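PDB 4CW4: beta-ketoacyl-[acyl-carrier-protein] synthase FabY from Pseudomonas aeruginosa, which catalyses the condensation of acetyl-CoA with malonyl-ACP to give acetoacetyl-ACP, the primer that starts fatty acid synthesis. Local coordinates for residues Ala21-Phe26 / Gln587-Gly592. Sequence-based numbering, arbitrary orientation. Where two conformers were deposited one is given.
Sequences AGRSSF and QRALQG
Arg23 reaches out from the short strand 22-23 and lays its guanidinium against Ala589 and Leu590, in the last turn of helix 565-590. The contact thus joins strand 22-23, which pairs antiparallel with strand 10-19 in the thiolase-like fold of the ketosynthase, to the C-terminal end of this long helix. The backbones stay well apart, with Arg23 CA and Ala589 CA at 9.1 Å, and the arginine side chain spans the gap. Its CG is anti to the backbone N (chi1 175°), which carries the chain outward, and a bend at chi3 turns the flat group against the helix.

The packed side is buried and apolar on the helix: the methyl of Ala589 sits over the centre of one guanidinium face, while Leu590 meets the edge, its side chain crossing that of Arg23 at about a right angle, with CG 3.6 Å from Arg23 NH2. Asp586, one turn before Leu590, forms a salt bridge with Arg23 NH1, probably offsetting the buried charge. Looser and more exposed is the outer side of the helix end, with Gln587, whose CB points away from 21-26, and Arg588, whose guanidinium end leads away; Gly592 closes a Schellman motif, its N bonded to Ala589 O at 3.0 Å. Within 21-26, Arg23 NH1 also donates to Ser25 OG (2.9 Å), which lies 9° out of the guanidinium plane.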
ATOM      1  N   ALA A  21      -7.539  21.653  10.829  1.00  8.38           N
ATOM      2  CA  ALA A  21      -8.732  22.372  11.300  1.00  9.72           C
ATOM      3  C   ALA A  21      -9.148  21.953  12.717  1.00 10.46           C
ATOM      4  O   ALA A  21     -10.015  22.574  13.311  1.00 10.97           O
ATOM      5  CB  ALA A  21      -9.899  22.172  10.326  1.00 10.85           C
ATOM      6  N   GLY A  22      -8.520  20.912  13.245  1.00  9.58           N
ATOM      7  CA  GLY A  22      -8.811  20.398  14.577  1.00  9.81           C
ATOM      8  C   GLY A  22      -9.394  18.992  14.602  1.00  9.53           C
ATOM      9  O   GLY A  22      -9.119  18.161  13.733  1.00  9.69           O
ATOM     10  N   ARG A  23     -10.186  18.737  15.636  1.00  9.54           N
ATOM     11  CA  ARG A  23     -10.873  17.474  15.835  1.00  9.31           C
ATOM     12  C   ARG A  23     -12.043  17.363  14.868  1.00  8.34           C
ATOM     13  O   ARG A  23     -12.885  18.259  14.773  1.00  9.80           O
ATOM     14  CB  ARG A  23     -11.380  17.351  17.268  1.00 10.17           C
ATOM     15  CG  ARG A  23     -12.221  16.096  17.504  1.00  8.86           C
ATOM     16  CD  ARG A  23     -12.435  15.788  18.970  1.00 10.24           C
ATOM     17  NE  ARG A  23     -13.055  16.837  19.790  1.00 11.16           N
ATOM     18  CZ  ARG A  23     -14.341  16.907  20.129  1.00 10.85           C
ATOM     19  NH1 ARG A  23     -15.227  16.033  19.657  1.00 11.12           N
ATOM     20  NH2 ARG A  23     -14.748  17.873  20.948  1.00 12.21           N
ATOM     21  N   SER A  24     -12.110  16.247  14.157  1.00  9.02           N
ATOM     22  CA  SER A  24     -13.151  16.071  13.154  1.00  9.99           C
ATOM     23  C   SER A  24     -14.507  15.714  13.725  1.00  9.72           C
ATOM     24  O   SER A  24     -15.525  16.112  13.172  1.00  9.63           O
ATOM     25  CB  SER A  24     -12.741  14.971  12.186  1.00 11.81           C
ATOM     26  OG  SER A  24     -11.591  15.397  11.508  1.00 12.16           O
ATOM     27  N   SER A  25     -14.533  14.938  14.803  1.00  9.80           N
ATOM     28  CA  SER A  25     -15.810  14.438  15.298  1.00  9.26           C
ATOM     29  C   SER A  25     -16.718  15.593  15.706  1.00  9.33           C
ATOM     30  O   SER A  25     -16.252  16.677  16.099  1.00  9.07           O
ATOM     31  CB  SER A  25     -15.621  13.463  16.456  1.00  9.94           C
ATOM     32  OG  SER A  25     -15.004  14.096  17.559  1.00 10.61           O
ATOM     33  N   PHE A  26     -18.016  15.355  15.571  1.00  8.63           N
ATOM     34  CA  PHE A  26     -19.040  16.341  15.903  1.00  9.23           C
ATOM     35  C   PHE A  26     -18.905  17.626  15.100  1.00  9.66           C
ATOM     36  O   PHE A  26     -19.443  18.662  15.481  1.00 10.51           O
ATOM     37  CB  PHE A  26     -19.091  16.576  17.418  1.00 10.68           C
ATOM     38  CG  PHE A  26     -19.302  15.291  18.185  1.00 11.06           C
ATOM     39  CD1 PHE A  26     -18.213  14.478  18.504  1.00 11.95           C
ATOM     40  CD2 PHE A  26     -20.569  14.848  18.511  1.00 11.47           C
ATOM     41  CE1 PHE A  26     -18.393  13.263  19.146  1.00 12.88           C
ATOM     42  CE2 PHE A  26     -20.761  13.634  19.181  1.00 11.10           C
ATOM     43  CZ  PHE A  26     -19.672  12.834  19.481  1.00 12.67           C
ATOM     44  N   GLN A 587     -18.547  16.195  24.951  1.00 11.64           N
ATOM     45  CA  GLN A 587     -18.302  17.060  26.106  1.00 12.68           C
ATOM     46  C   GLN A 587     -16.989  16.732  26.788  1.00 12.30           C
ATOM     47  O   GLN A 587     -16.258  17.634  27.196  1.00 13.08           O
ATOM     48  CB  GLN A 587     -19.436  16.908  27.113  1.00 14.99           C
ATOM     49  CG  GLN A 587     -20.727  17.576  26.682  1.00 17.44           C
ATOM     50  CD  GLN A 587     -20.720  19.044  26.993  1.00 21.41           C
ATOM     51  OE1 GLN A 587     -20.809  19.459  28.163  1.00 24.72           O
ATOM     52  NE2 GLN A 587     -20.593  19.850  25.961  1.00 23.15           N
ATOM     53  N   ARG A 588     -16.672  15.446  26.935  1.00 11.79           N
ATOM     54  CA  ARG A 588     -15.401  15.106  27.555  1.00 11.65           C
ATOM     55  C   ARG A 588     -14.241  15.535  26.652  1.00 11.17           C
ATOM     56  O   ARG A 588     -13.218  16.037  27.127  1.00 11.23           O
ATOM     57  CB  ARG A 588     -15.315  13.600  27.837  1.00 13.65           C
ATOM     58  CG  ARG A 588     -16.272  13.070  28.938  1.00 14.23           C
ATOM     59  CD  ARG A 588     -16.361  13.957  30.169  1.00 15.54           C
ATOM     60  NE  ARG A 588     -15.059  14.237  30.763  1.00 15.58           N
ATOM     61  CZ  ARG A 588     -14.751  15.355  31.396  1.00 15.93           C
ATOM     62  NH1 ARG A 588     -15.645  16.308  31.544  1.00 15.71           N
ATOM     63  NH2 ARG A 588     -13.544  15.524  31.882  1.00 17.26           N
ATOM     64  N   ALA A 589     -14.393  15.312  25.352  1.00 11.23           N
ATOM     65  CA  ALA A 589     -13.340  15.638  24.394  1.00 11.81           C
ATOM     66  C   ALA A 589     -13.047  17.136  24.397  1.00 11.60           C
ATOM     67  O   ALA A 589     -11.892  17.544  24.260  1.00 11.77           O
ATOM     68  CB  ALA A 589     -13.715  15.135  23.004  1.00 11.88           C
ATOM     69  N   LEU A 590     -14.089  17.946  24.578  1.00 11.55           N
ATOM     70  CA  LEU A 590     -13.938  19.391  24.632  1.00 11.35           C
ATOM     71  C   LEU A 590     -13.039  19.768  25.798  1.00 13.28           C
ATOM     72  O   LEU A 590     -12.280  20.732  25.718  1.00 15.23           O
ATOM     73  CB  LEU A 590     -15.301  20.086  24.756  1.00 11.61           C
ATOM     74  CG  LEU A 590     -16.084  20.140  23.449  1.00 12.90           C
ATOM     75  CD1 LEU A 590     -17.557  20.500  23.684  1.00 14.95           C
ATOM     76  CD2 LEU A 590     -15.434  21.129  22.482  1.00 12.85           C
ATOM     77  N   GLN A 591     -13.124  18.985  26.869  0.53 13.62           N
ATOM     78  CA  GLN A 591     -12.357  19.224  28.080  0.53 14.56           C
ATOM     79  C   GLN A 591     -10.952  18.625  28.014  0.53 14.17           C
ATOM     80  O   GLN A 591     -10.172  18.752  28.959  0.53 15.03           O
ATOM     81  CB  GLN A 591     -13.112  18.657  29.285  0.53 16.26           C
ATOM     82  CG  GLN A 591     -14.340  19.452  29.671  0.53 17.70           C
ATOM     83  CD  GLN A 591     -14.014  20.612  30.571  0.53 19.15           C
ATOM     84  OE1 GLN A 591     -13.644  20.426  31.735  0.53 20.64           O
ATOM     85  NE2 GLN A 591     -14.131  21.823  30.039  0.53 20.10           N
ATOM     86  N   GLY A 592     -10.626  17.980  26.897  1.00 13.85           N
ATOM     87  CA  GLY A 592      -9.336  17.342  26.740  1.00 14.04           C
ATOM     88  C   GLY A 592      -9.271  15.925  27.285  1.00 14.79           C
ATOM     89  O   GLY A 592      -8.195  15.334  27.403  1.00 17.84           O
TER